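Local coordinates for protein PTS-dependent dihydroxyacetone kinase, ADP-binding subunit DhaL (Lactococcus lactis subsp. lactis, PDB 3CR3) that binds ADP with magnesium, takes a phosphoryl group from DhaM to form ATP and passes it to dihydroxyacetone bound to DhaK, at residues A[5-8]-A[9-12]; A[15-18]-A[19-22]; A[85-88]-A[89-92]; A[98-101]-A[102-106]; A[183-186]-A[187-191]. All blocks are in the same frame, centred on the assembly; numbering follows the deposited sequence.

Interaction 1: residues A[5-8]-A[9-12]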
loop_
_atom_site.group_PDB
_atom_site.type_symbol
_atom_site.label_atom_id
_atom_site.label_comp_id
_atom_site.label_asym_id
_atom_site.label_seq_id
_atom_site.Cartn_x
_atom_site.Cartn_y
_atom_site.Cartn_z
ATOM N N ASP A 5 6.225 -20.152 -42.762
ATOM C CA ASP A 5 7.180 -21.182 -42.391
ATOM C C ASP A 5 8.419 -20.621 -41.657
ATOM O O ASP A 5 8.867 -21.198 -40.651
ATOM C CB ASP A 5 7.608 -21.989 -43.623
ATOM C CG ASP A 5 6.507 -22.945 -44.148
ATOM O OD1 ASP A 5 5.492 -23.215 -43.462
ATOM O OD2 ASP A 5 6.685 -23.457 -45.275
ATOM N N THR A 6 8.979 -19.516 -42.150
ATOM C CA THR A 6 10.168 -18.947 -41.516
ATOM C C THR A 6 9.836 -18.203 -40.232
ATOM O O THR A 6 10.677 -18.116 -39.343
ATOM C CB THR A 6 11.008 -18.032 -42.458
ATOM O OG1 THR A 6 10.212 -16.931 -42.920
ATOM C CG2 THR A 6 11.542 -18.830 -43.638
ATOM N N THR A 7 8.624 -17.660 -40.140
ATOM C CA THR A 7 8.140 -17.082 -38.888
ATOM C C THR A 7 8.039 -18.162 -37.818
ATOM O O THR A 7 8.531 -17.979 -36.704
ATOM C CB THR A 7 6.801 -16.321 -39.042
ATOM O OG1 THR A 7 6.961 -15.273 -40.001
ATOM C CG2 THR A 7 6.381 -15.690 -37.716
ATOM N N ILE A 8 7.431 -19.296 -38.160
ATOM C CA ILE A 8 7.357 -20.411 -37.221
ATOM C C ILE A 8 8.755 -20.954 -36.884
ATOM O O ILE A 8 9.034 -21.301 -35.727
ATOM C CB ILE A 8 6.392 -21.513 -37.704
ATOM C CG1 ILE A 8 4.941 -21.044 -37.502
ATOM C CG2 ILE A 8 6.637 -22.817 -36.944
ATOM C CD1 ILE A 8 3.897 -21.849 -38.262
ATOM N N GLU A 9 9.625 -21.012 -37.888
ATOM C CA GLU A 9 11.021 -21.366 -37.672
ATOM C C GLU A 9 11.674 -20.398 -36.677
ATOM O O GLU A 9 12.357 -20.830 -35.752
ATOM C CB GLU A 9 11.798 -21.357 -38.994
ATOM C CG GLU A 9 13.272 -21.798 -38.863
ATOM C CD GLU A 9 14.085 -21.598 -40.137
ATOM O OE1 GLU A 9 13.552 -21.025 -41.122
ATOM O OE2 GLU A 9 15.269 -22.019 -40.154
ATOM N N TRP A 10 11.445 -19.096 -36.878
ATOM C CA TRP A 10 12.104 -18.039 -36.092
ATOM C C TRP A 10 11.712 -18.151 -34.626
ATOM O O TRP A 10 12.573 -18.201 -33.739
ATOM C CB TRP A 10 11.821 -16.633 -36.700
ATOM C CG TRP A 10 12.020 -15.457 -35.756
ATOM C CD1 TRP A 10 13.026 -15.297 -34.833
ATOM C CD2 TRP A 10 11.195 -14.279 -35.654
ATOM N NE1 TRP A 10 12.868 -14.106 -34.159
ATOM C CE2 TRP A 10 11.755 -13.462 -34.638
ATOM C CE3 TRP A 10 10.034 -13.843 -36.310
ATOM C CZ2 TRP A 10 11.199 -12.234 -34.272
ATOM C CZ3 TRP A 10 9.474 -12.617 -35.940
ATOM C CH2 TRP A 10 10.061 -11.825 -34.932
ATOM N N LEU A 11 10.414 -18.247 -34.384
ATOM C CA LEU A 11 9.887 -18.336 -33.032
ATOM C C LEU A 11 10.329 -19.620 -32.314
ATOM O O LEU A 11 10.520 -19.614 -31.100
ATOM C CB LEU A 11 8.356 -18.182 -33.030
ATOM C CG LEU A 11 7.881 -16.766 -33.371
ATOM C CD1 LEU A 11 6.428 -16.746 -33.844
ATOM C CD2 LEU A 11 8.086 -15.820 -32.192
ATOM N N GLY A 12 10.505 -20.700 -33.071
ATOM C CA GLY A 12 11.009 -21.958 -32.525
ATOM C C GLY A 12 12.439 -21.807 -32.039
ATOM O O GLY A 12 12.764 -22.239 -30.936
#
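Thr7 and Leu11 sit one turn apart on the first long helix of the all-helical DhaL fold, helix 4-20, and their side chains run side by side in the same direction. The backbone supplies the polar part of the contact. Four i to i+4 hydrogen bonds follow one another, from Glu9 N to Asp5 O through to Gly12 N to Ile8 O. The straightest joins Leu11 N to Thr7 O at 3.0 Å, with an N-H...O angle of 171°. The apolar part lies on the buried side. With Thr7 OG1 at chi1 -59°, CG2 stands anti to the backbone N and points to Leu11 CD1, 4.0 Å away. The same methyl, Thr7 CG2, meets the Trp10 ring obliquely, 4.3 Å from CE3. Phe64 of helix 60-74 packs on both Thr7 and Trp10, while Leu11 reaches Met49 and Leu52 of helix 37-54. The polar ends are satisfied elsewhere. Thr7 OG1 bonds to Thr3 O and Thr6 OG1 to Thr3 N, just ahead of the helix. Trp10 NE1 is held by Leu183 O of helix 175-191, which fixes the indole against that helix. On the exposed side the extended Glu9 chain runs obliquely past Thr6, and its OE1 lies 3.9 Å from Thr6 CG2.

Interaction 2: residues A[15-18]-A[19-22]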
loop_
_atom_site.group_PDB
_atom_site.type_symbol
_atom_site.label_atom_id
_atom_site.label_comp_id
_atom_site.label_asym_id
_atom_site.label_seq_id
_atom_site.Cartn_x
_atom_site.Cartn_y
_atom_site.Cartn_z
ATOM N N ASN A 15 12.305 -19.583 -28.922
ATOM C CA ASN A 15 11.950 -20.453 -27.795
ATOM C C ASN A 15 13.141 -21.283 -27.304
ATOM O O ASN A 15 13.327 -21.426 -26.099
ATOM C CB ASN A 15 10.784 -21.373 -28.158
ATOM C CG ASN A 15 10.360 -22.277 -27.005
ATOM O OD1 ASN A 15 10.146 -21.826 -25.883
ATOM N ND2 ASN A 15 10.228 -23.569 -27.292
ATOM N N GLU A 16 13.939 -21.809 -28.238
ATOM C CA GLU A 16 15.134 -22.595 -27.905
ATOM C C GLU A 16 16.186 -21.780 -27.147
ATOM O O GLU A 16 16.724 -22.242 -26.157
ATOM C CB GLU A 16 15.761 -23.218 -29.162
ATOM C CG GLU A 16 15.040 -24.442 -29.704
ATOM C CD GLU A 16 15.487 -24.819 -31.112
ATOM O OE1 GLU A 16 16.661 -24.537 -31.483
ATOM O OE2 GLU A 16 14.664 -25.406 -31.860
ATOM N N LYS A 17 16.483 -20.572 -27.626
ATOM C CA LYS A 17 17.395 -19.666 -26.918
ATOM C C LYS A 17 16.875 -19.324 -25.528
ATOM O O LYS A 17 17.653 -19.197 -24.582
ATOM C CB LYS A 17 17.572 -18.375 -27.709
ATOM C CG LYS A 17 18.405 -18.513 -28.963
ATOM C CD LYS A 17 19.883 -18.588 -28.632
ATOM C CE LYS A 17 20.733 -18.487 -29.870
ATOM N NZ LYS A 17 22.178 -18.298 -29.506
ATOM N N ILE A 18 15.558 -19.162 -25.425
ATOM C CA ILE A 18 14.894 -18.812 -24.169
ATOM C C ILE A 18 14.997 -19.953 -23.150
ATOM O O ILE A 18 15.395 -19.730 -22.007
ATOM C CB ILE A 18 13.406 -18.414 -24.394
ATOM C CG1 ILE A 18 13.296 -17.018 -25.037
ATOM C CG2 ILE A 18 12.616 -18.490 -23.099
ATOM C CD1 ILE A 18 13.888 -15.884 -24.217
ATOM N N GLN A 19 14.640 -21.165 -23.574
ATOM C CA GLN A 19 14.754 -22.362 -22.717
ATOM C C GLN A 19 16.197 -22.641 -22.308
ATOM O O GLN A 19 16.457 -22.969 -21.155
ATOM C CB GLN A 19 14.182 -23.600 -23.426
ATOM C CG GLN A 19 12.734 -23.458 -23.890
ATOM C CD GLN A 19 11.769 -23.167 -22.764
ATOM O OE1 GLN A 19 12.019 -23.511 -21.616
ATOM N NE2 GLN A 19 10.648 -22.542 -23.096
ATOM N N GLU A 20 17.125 -22.506 -23.254
ATOM C CA GLU A 20 18.544 -22.726 -22.985
ATOM C C GLU A 20 19.088 -21.765 -21.932
ATOM O O GLU A 20 19.813 -22.174 -21.022
ATOM C CB GLU A 20 19.372 -22.620 -24.273
ATOM C CG GLU A 20 19.234 -23.833 -25.226
ATOM C CD GLU A 20 20.053 -23.694 -26.513
ATOM O OE1 GLU A 20 20.571 -22.583 -26.792
ATOM O OE2 GLU A 20 20.174 -24.700 -27.248
ATOM N N ASN A 21 18.727 -20.490 -22.064
ATOM C CA ASN A 21 19.266 -19.436 -21.216
ATOM C C ASN A 21 18.351 -18.931 -20.113
ATOM O O ASN A 21 18.565 -17.824 -19.612
ATOM C CB ASN A 21 19.691 -18.254 -22.091
ATOM C CG ASN A 21 20.732 -18.633 -23.095
ATOM O OD1 ASN A 21 21.878 -18.866 -22.737
ATOM N ND2 ASN A 21 20.347 -18.695 -24.374
ATOM N N LYS A 22 17.359 -19.729 -19.713
ATOM C CA LYS A 22 16.363 -19.274 -18.726
ATOM C C LYS A 22 16.907 -18.955 -17.336
ATOM O O LYS A 22 16.522 -17.945 -16.741
ATOM C CB LYS A 22 15.136 -20.199 -18.656
ATOM C CG LYS A 22 15.368 -21.608 -18.115
ATOM C CD LYS A 22 14.058 -22.394 -18.141
ATOM C CE LYS A 22 14.169 -23.719 -17.389
ATOM N NZ LYS A 22 12.943 -24.563 -17.610
#
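The amide ends of Asn15 and Gln19 meet one turn apart near the C-terminal end of helix 4-20, in the all-helical DhaL fold. Gln19 NE2 donates to Asn15 OD1 at 2.9 Å, and the bond is almost straight at 178°. The acceptor lies in the amide plane of Gln19, but the donor is tilted from the carbonyl plane of Asn15. The two amide planes stand 70° apart. The bend of Gln19 at chi2 (-59°) brings its amide back over the preceding turn. Gln19 CG passes 3.1 Å from Asn15 O on the way. Gln19 NE2 also bonds to Ala42 O, which ties the pair to helix 37-54. Replacing Gln19 by an alanine removes the NE2 donor, and Asn15 OD1 and Ala42 O would probably be left without a mate, the link to helix 37-54 weakened. On another side of the helix, Lys17 runs toward helix 175-191, where NZ forms a salt bridge with Glu185. Its aliphatic part lies near Asn21, with Lys17 CD 4.3 Å from Asn21 ND2. Asn21 is the first residue to leave helical backbone angles. It turns its side chain back on the last turn, so that both its nitrogens grip one carbonyl. Asn21 N reaches Lys17 O at 3.0 Å from a position tilted out of the carbonyl plane. Asn21 ND2 reaches Lys17 O at 2.7 Å, in the carbonyl plane and on a lone pair.

Interaction 3: residues A[85-88]-A[89-92]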
loop_
_atom_site.group_PDB
_atom_site.type_symbol
_atom_site.label_atom_id
_atom_site.label_comp_id
_atom_site.label_asym_id
_atom_site.label_seq_id
_atom_site.Cartn_x
_atom_site.Cartn_y
_atom_site.Cartn_z
ATOM N N SER A 85 2.091 -6.677 -26.501
ATOM C CA SER A 85 1.721 -5.500 -27.279
ATOM C C SER A 85 2.641 -5.327 -28.498
ATOM O O SER A 85 2.189 -4.892 -29.556
ATOM C CB SER A 85 1.717 -4.241 -26.414
ATOM O OG SER A 85 0.765 -4.364 -25.362
ATOM N N ALA A 86 3.916 -5.679 -28.350
ATOM C CA ALA A 86 4.829 -5.672 -29.495
ATOM C C ALA A 86 4.262 -6.594 -30.575
ATOM O O ALA A 86 4.044 -6.174 -31.699
ATOM C CB ALA A 86 6.252 -6.101 -29.088
ATOM N N PHE A 87 3.969 -7.841 -30.216
ATOM C CA PHE A 87 3.461 -8.783 -31.196
ATOM C C PHE A 87 2.094 -8.404 -31.768
ATOM O O PHE A 87 1.830 -8.631 -32.940
ATOM C CB PHE A 87 3.528 -10.224 -30.667
ATOM C CG PHE A 87 4.897 -10.840 -30.829
ATOM C CD1 PHE A 87 5.281 -11.386 -32.046
ATOM C CD2 PHE A 87 5.820 -10.819 -29.781
ATOM C CE1 PHE A 87 6.551 -11.923 -32.228
ATOM C CE2 PHE A 87 7.094 -11.350 -29.947
ATOM C CZ PHE A 87 7.462 -11.903 -31.170
ATOM N N LEU A 88 1.251 -7.783 -30.954
ATOM C CA LEU A 88 -0.068 -7.367 -31.405
ATOM C C LEU A 88 0.028 -6.321 -32.517
ATOM O O LEU A 88 -0.694 -6.397 -33.517
ATOM C CB LEU A 88 -0.883 -6.831 -30.225
ATOM C CG LEU A 88 -2.397 -6.758 -30.392
ATOM C CD1 LEU A 88 -3.018 -8.120 -30.784
ATOM C CD2 LEU A 88 -3.001 -6.249 -29.103
ATOM N N ALA A 89 0.917 -5.349 -32.333
ATOM C CA ALA A 89 1.137 -4.305 -33.330
ATOM C C ALA A 89 1.745 -4.903 -34.596
ATOM O O ALA A 89 1.340 -4.559 -35.711
ATOM C CB ALA A 89 2.031 -3.231 -32.770
HETATM N N MSE A 90 2.702 -5.816 -34.415
HETATM C CA MSE A 90 3.310 -6.550 -35.528
HETATM C C MSE A 90 2.280 -7.379 -36.282
HETATM O O MSE A 90 2.353 -7.509 -37.502
HETATM C CB MSE A 90 4.465 -7.433 -35.045
HETATM C CG MSE A 90 5.646 -6.629 -34.516
HETATM SE SE MSE A 90 7.093 -7.744 -33.840
HETATM C CE MSE A 90 6.505 -8.223 -32.116
ATOM N N SER A 91 1.322 -7.933 -35.546
ATOM C CA SER A 91 0.208 -8.646 -36.157
ATOM C C SER A 91 -0.561 -7.704 -37.098
ATOM O O SER A 91 -0.820 -8.040 -38.260
ATOM C CB SER A 91 -0.725 -9.221 -35.087
ATOM O OG SER A 91 -1.783 -9.948 -35.677
ATOM N N LYS A 92 -0.882 -6.513 -36.605
ATOM C CA LYS A 92 -1.667 -5.565 -37.391
ATOM C C LYS A 92 -0.878 -5.068 -38.614
ATOM O O LYS A 92 -1.413 -5.025 -39.728
ATOM C CB LYS A 92 -2.183 -4.421 -36.513
ATOM C CG LYS A 92 -3.098 -4.893 -35.382
ATOM C CD LYS A 92 -3.404 -3.772 -34.386
ATOM C CE LYS A 92 -3.474 -4.281 -32.931
ATOM N NZ LYS A 92 -4.837 -4.682 -32.488
#
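A Met-aromatic contact joins Met90 and Phe87 on the buried side of helix 79-94. Residue 90 is selenomethionine in the crystal. Its methyl CE lies over one face of the Phe87 ring, 3.4 Å from the ring centroid and 14° off the normal, a CH-pi contact. Atom SE of Met90 stands farther above the same ring, 4.7 Å from the centroid. The bend of the Met90 chain at chi3 (-80°) turns the methyl back over the preceding turn. There Met90 CE also meets Ala86 CB at 3.7 Å, and the packing is tight, with CE 3.2 Å from Phe87 N. With an alanine in place of Phe87 the ring under Met90 CE is gone, and the end of Met90 is likely to be freer to turn. Val67 of helix 60-74 packs on Phe87, and Trp128 of helix 125-136 packs on both Ala86 and Met90. Toward the surface, Lys92 bends at chi3 and chi4 and folds over Leu88, with Lys92 CE 3.7 Å from Leu88 CG. The backbone beneath keeps i to i+4 hydrogen bonds, the shortest from Ser91 N to Phe87 O at 2.7 Å. Ala86 lies about 5 Å, side chain to side chain, from Met124 of the ADP site. The whole is a Met-aromatic contact between residues three apart on one helix face, here part of the antiparallel helical barrel known for DhaL.

Interaction 4: residues A[98-101]-A[102-106]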
loop_
_atom_site.group_PDB
_atom_site.type_symbol
_atom_site.label_atom_id
_atom_site.label_comp_id
_atom_site.label_asym_id
_atom_site.label_seq_id
_atom_site.Cartn_x
_atom_site.Cartn_y
_atom_site.Cartn_z
ATOM N N LEU A 98 5.162 -7.308 -44.719
ATOM C CA LEU A 98 6.054 -8.160 -43.944
ATOM C C LEU A 98 7.500 -7.642 -43.991
ATOM O O LEU A 98 8.423 -8.337 -43.591
ATOM C CB LEU A 98 5.942 -9.632 -44.374
ATOM C CG LEU A 98 4.553 -10.285 -44.234
ATOM C CD1 LEU A 98 4.474 -11.645 -44.923
ATOM C CD2 LEU A 98 4.173 -10.416 -42.777
ATOM N N ASP A 99 7.680 -6.404 -44.454
ATOM C CA ASP A 99 8.981 -5.732 -44.354
ATOM C C ASP A 99 9.494 -5.782 -42.915
ATOM O O ASP A 99 8.791 -5.391 -41.979
ATOM C CB ASP A 99 8.891 -4.275 -44.818
ATOM C CG ASP A 99 10.227 -3.553 -44.720
ATOM O OD1 ASP A 99 10.902 -3.381 -45.757
ATOM O OD2 ASP A 99 10.624 -3.183 -43.608
ATOM N N THR A 100 10.726 -6.252 -42.753
ATOM C CA THR A 100 11.292 -6.514 -41.434
ATOM C C THR A 100 11.404 -5.257 -40.569
ATOM O O THR A 100 10.972 -5.275 -39.413
ATOM C CB THR A 100 12.630 -7.288 -41.550
ATOM O OG1 THR A 100 12.416 -8.465 -42.344
ATOM C CG2 THR A 100 13.171 -7.699 -40.183
ATOM N N SER A 101 11.933 -4.161 -41.121
ATOM C CA SER A 101 12.050 -2.937 -40.328
ATOM C C SER A 101 10.675 -2.331 -39.985
ATOM O O SER A 101 10.477 -1.849 -38.879
ATOM C CB SER A 101 13.057 -1.924 -40.923
ATOM O OG SER A 101 12.478 -1.084 -41.918
ATOM N N GLU A 102 9.712 -2.410 -40.902
ATOM C CA GLU A 102 8.326 -1.988 -40.606
ATOM C C GLU A 102 7.683 -2.737 -39.432
ATOM O O GLU A 102 6.959 -2.131 -38.631
ATOM C CB GLU A 102 7.445 -2.128 -41.848
ATOM C CG GLU A 102 7.617 -1.000 -42.859
ATOM C CD GLU A 102 6.398 -0.110 -42.955
ATOM O OE1 GLU A 102 6.022 0.542 -41.949
ATOM O OE2 GLU A 102 5.805 -0.072 -44.052
ATOM N N LEU A 103 7.943 -4.045 -39.339
ATOM C CA LEU A 103 7.461 -4.871 -38.231
ATOM C C LEU A 103 8.096 -4.440 -36.905
ATOM O O LEU A 103 7.401 -4.155 -35.921
ATOM C CB LEU A 103 7.725 -6.368 -38.490
ATOM C CG LEU A 103 6.999 -6.976 -39.709
ATOM C CD1 LEU A 103 7.404 -8.443 -39.953
ATOM C CD2 LEU A 103 5.484 -6.860 -39.567
ATOM N N ILE A 104 9.418 -4.361 -36.908
ATOM C CA ILE A 104 10.170 -3.990 -35.723
ATOM C C ILE A 104 9.725 -2.598 -35.271
ATOM O O ILE A 104 9.577 -2.353 -34.078
ATOM C CB ILE A 104 11.711 -4.063 -35.976
ATOM C CG1 ILE A 104 12.132 -5.471 -36.433
ATOM C CG2 ILE A 104 12.507 -3.607 -34.753
ATOM C CD1 ILE A 104 11.578 -6.638 -35.571
ATOM N N TYR A 105 9.479 -1.711 -36.237
ATOM C CA TYR A 105 8.989 -0.377 -35.937
ATOM C C TYR A 105 7.652 -0.464 -35.217
ATOM O O TYR A 105 7.458 0.181 -34.195
ATOM C CB TYR A 105 8.839 0.461 -37.215
ATOM C CG TYR A 105 8.355 1.874 -36.949
ATOM C CD1 TYR A 105 9.256 2.930 -36.883
ATOM C CD2 TYR A 105 6.992 2.147 -36.754
ATOM C CE1 TYR A 105 8.821 4.230 -36.640
ATOM C CE2 TYR A 105 6.546 3.441 -36.496
ATOM C CZ TYR A 105 7.468 4.480 -36.445
ATOM O OH TYR A 105 7.046 5.769 -36.206
ATOM N N ALA A 106 6.730 -1.257 -35.760
ATOM C CA ALA A 106 5.436 -1.466 -35.103
ATOM C C ALA A 106 5.653 -1.938 -33.662
ATOM O O ALA A 106 5.093 -1.371 -32.744
ATOM C CB ALA A 106 4.579 -2.465 -35.877
#
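Asp99 OD2 accepts from Glu102 N at 3.0 Å. It uses its anti lone pair, the one away from OD1, and the N-H...O angle is 169°. The syn lone pair of the same oxygen, Asp99 OD2, receives Ser101 OG in a longer bond of 3.3 Å. Two donors thus grip one carboxylate oxygen. Asp99 CG lies anti to the backbone N (chi1 180°), and this swings the carboxylate over the first turn. The N-terminal end of the helix and the two donors on OD2 would probably favour the charged form of Asp99. The Glu102 side chain crosses that of Asp99 at about a right angle, with Glu102 CB 3.9 Å from Asp99 CB. It bends at chi2, and its own carboxylate ends away from the cap. This makes Asp99 the N-cap of helix 100-115 in the helical DhaL domain. Past the cap, Leu103 N bonds to Asp99 O at 3.1 Å, nearly along the C=O axis. Leu103 CG closes on that carbonyl oxygen, Asp99 O, at 3.3 Å. Behind these atoms, Thr97 OG1 holds Asp99 N from the loop side. Leu103 packs on Thr93 of helix 79-94 and on Phe64 of helix 60-74. Ile104 faces Phe131 and Leu135 of helix 125-136, while Thr100 rests on Leu187 and Val191 of helix 175-191.

Interaction 5: residues A[183-186]-A[187-191]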
loop_
_atom_site.group_PDB
_atom_site.type_symbol
_atom_site.label_atom_id
_atom_site.label_comp_id
_atom_site.label_asym_id
_atom_site.label_seq_id
_atom_site.Cartn_x
_atom_site.Cartn_y
_atom_site.Cartn_z
ATOM N N LEU A 183 15.788 -12.684 -29.359
ATOM C CA LEU A 183 14.725 -12.550 -30.349
ATOM C C LEU A 183 15.253 -12.132 -31.718
ATOM O O LEU A 183 14.883 -12.722 -32.749
ATOM C CB LEU A 183 13.662 -11.549 -29.863
ATOM C CG LEU A 183 12.401 -11.426 -30.722
ATOM C CD1 LEU A 183 11.671 -12.773 -30.794
ATOM C CD2 LEU A 183 11.485 -10.362 -30.136
ATOM N N PHE A 184 16.104 -11.110 -31.715
ATOM C CA PHE A 184 16.608 -10.516 -32.951
ATOM C C PHE A 184 17.725 -11.313 -33.590
ATOM O O PHE A 184 17.849 -11.334 -34.815
ATOM C CB PHE A 184 17.084 -9.081 -32.705
ATOM C CG PHE A 184 16.015 -8.168 -32.172
ATOM C CD1 PHE A 184 14.675 -8.351 -32.529
ATOM C CD2 PHE A 184 16.351 -7.105 -31.327
ATOM C CE1 PHE A 184 13.682 -7.506 -32.045
ATOM C CE2 PHE A 184 15.360 -6.253 -30.832
ATOM C CZ PHE A 184 14.017 -6.457 -31.211
ATOM N N GLU A 185 18.561 -11.914 -32.748
ATOM C CA GLU A 185 19.616 -12.805 -33.197
ATOM C C GLU A 185 19.049 -14.008 -33.977
ATOM O O GLU A 185 19.548 -14.345 -35.041
ATOM C CB GLU A 185 20.478 -13.215 -31.991
ATOM C CG GLU A 185 20.939 -14.636 -31.945
ATOM C CD GLU A 185 21.833 -14.913 -30.737
ATOM O OE1 GLU A 185 21.734 -14.175 -29.709
ATOM O OE2 GLU A 185 22.630 -15.873 -30.833
ATOM N N THR A 186 18.001 -14.631 -33.451
ATOM C CA THR A 186 17.308 -15.718 -34.164
ATOM C C THR A 186 16.560 -15.216 -35.415
ATOM O O THR A 186 16.486 -15.901 -36.421
ATOM C CB THR A 186 16.336 -16.451 -33.240
ATOM O OG1 THR A 186 15.507 -15.494 -32.556
ATOM C CG2 THR A 186 17.119 -17.266 -32.210
ATOM N N LEU A 187 16.010 -14.011 -35.340
ATOM C CA LEU A 187 15.420 -13.369 -36.505
ATOM C C LEU A 187 16.438 -13.227 -37.654
ATOM O O LEU A 187 16.160 -13.605 -38.800
ATOM C CB LEU A 187 14.830 -12.003 -36.130
ATOM C CG LEU A 187 14.113 -11.270 -37.280
ATOM C CD1 LEU A 187 13.053 -12.162 -37.965
ATOM C CD2 LEU A 187 13.488 -10.012 -36.773
ATOM N N LEU A 188 17.607 -12.680 -37.330
ATOM C CA LEU A 188 18.676 -12.475 -38.310
ATOM C C LEU A 188 19.108 -13.784 -38.983
ATOM O O LEU A 188 19.349 -13.822 -40.194
ATOM C CB LEU A 188 19.877 -11.785 -37.645
ATOM C CG LEU A 188 19.720 -10.304 -37.293
ATOM C CD1 LEU A 188 21.043 -9.751 -36.799
ATOM C CD2 LEU A 188 19.217 -9.485 -38.481
ATOM N N GLU A 189 19.187 -14.850 -38.190
ATOM C CA GLU A 189 19.501 -16.196 -38.698
ATOM C C GLU A 189 18.560 -16.688 -39.804
ATOM O O GLU A 189 18.998 -17.358 -40.742
ATOM C CB GLU A 189 19.486 -17.221 -37.561
ATOM C CG GLU A 189 20.590 -17.055 -36.518
ATOM C CD GLU A 189 20.456 -18.021 -35.340
ATOM O OE1 GLU A 189 19.486 -18.812 -35.300
ATOM O OE2 GLU A 189 21.338 -17.988 -34.448
ATOM N N VAL A 190 17.269 -16.397 -39.690
ATOM C CA VAL A 190 16.313 -16.963 -40.647
ATOM C C VAL A 190 15.994 -15.981 -41.770
ATOM O O VAL A 190 15.584 -16.379 -42.862
ATOM C CB VAL A 190 15.007 -17.487 -39.975
ATOM C CG1 VAL A 190 15.299 -18.101 -38.618
ATOM C CG2 VAL A 190 13.964 -16.395 -39.851
ATOM N N VAL A 191 16.208 -14.701 -41.483
ATOM C CA VAL A 191 15.796 -13.617 -42.362
ATOM C C VAL A 191 16.967 -13.088 -43.190
ATOM O O VAL A 191 16.859 -12.991 -44.413
ATOM C CB VAL A 191 15.067 -12.491 -41.541
ATOM C CG1 VAL A 191 15.514 -11.082 -41.942
ATOM C CG2 VAL A 191 13.549 -12.655 -41.637
#
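Leu183 O accepts from Leu187 N at 3.1 Å, one turn along helix 175-191, the last helix of the all-helical DhaL fold. The same oxygen also takes the indole N-H of Trp10, so it serves its own helix and helix 4-20. Thr186 OG1 also lies close, 2.8 Å from Leu183 O, and bonds to Tyr182 O. Its place between the backbone N and the carbonyl carbon (chi1 50°) turns the hydroxyl back to the preceding turn. Next in line, Leu188 N bonds to Phe184 O at 2.9 Å. Leu188 CG leans on the same oxygen, Phe184 O, at 3.3 Å. The Phe184 ring stacks on Phe131 and meets Trp128 edge-to-face, both on helix 125-136. Glu185 and the exposed Glu189 lie one turn apart, their OE2 atoms 4.4 Å from each other. Lys17 probably offsets these like charges. The extended Glu189 chain crosses Thr186 at a slant, with Glu189 OE1 4.2 Å from Thr186 CG2. Near the chain end Val190 N bonds only weakly to Thr186 O and also gives a bond to Leu187 O at 3.1 Å, while Val191 N reaches Leu187 O at 2.9 Å.

All five contacts are local and follow one another along the chain, so none encloses or crosses another and none closes a long loop. Interactions 1 and 2 share helix 4-20. Interaction 3 lies on helix 79-94 and touches interaction 1 where Leu11 CD2 meets Phe87 CZ. Interaction 4 opens the next helix, 100-115, and packs against interaction 3 through Met90 CG and Leu103 O. Interaction 5, on helix 175-191, brings the C terminus back to the start. It meets interaction 1 at Trp10, interaction 2 through the salt bridge of Lys17 with Glu185, and interaction 4 through Ile104 and Leu187. The first and last helices are thereby joined at two levels.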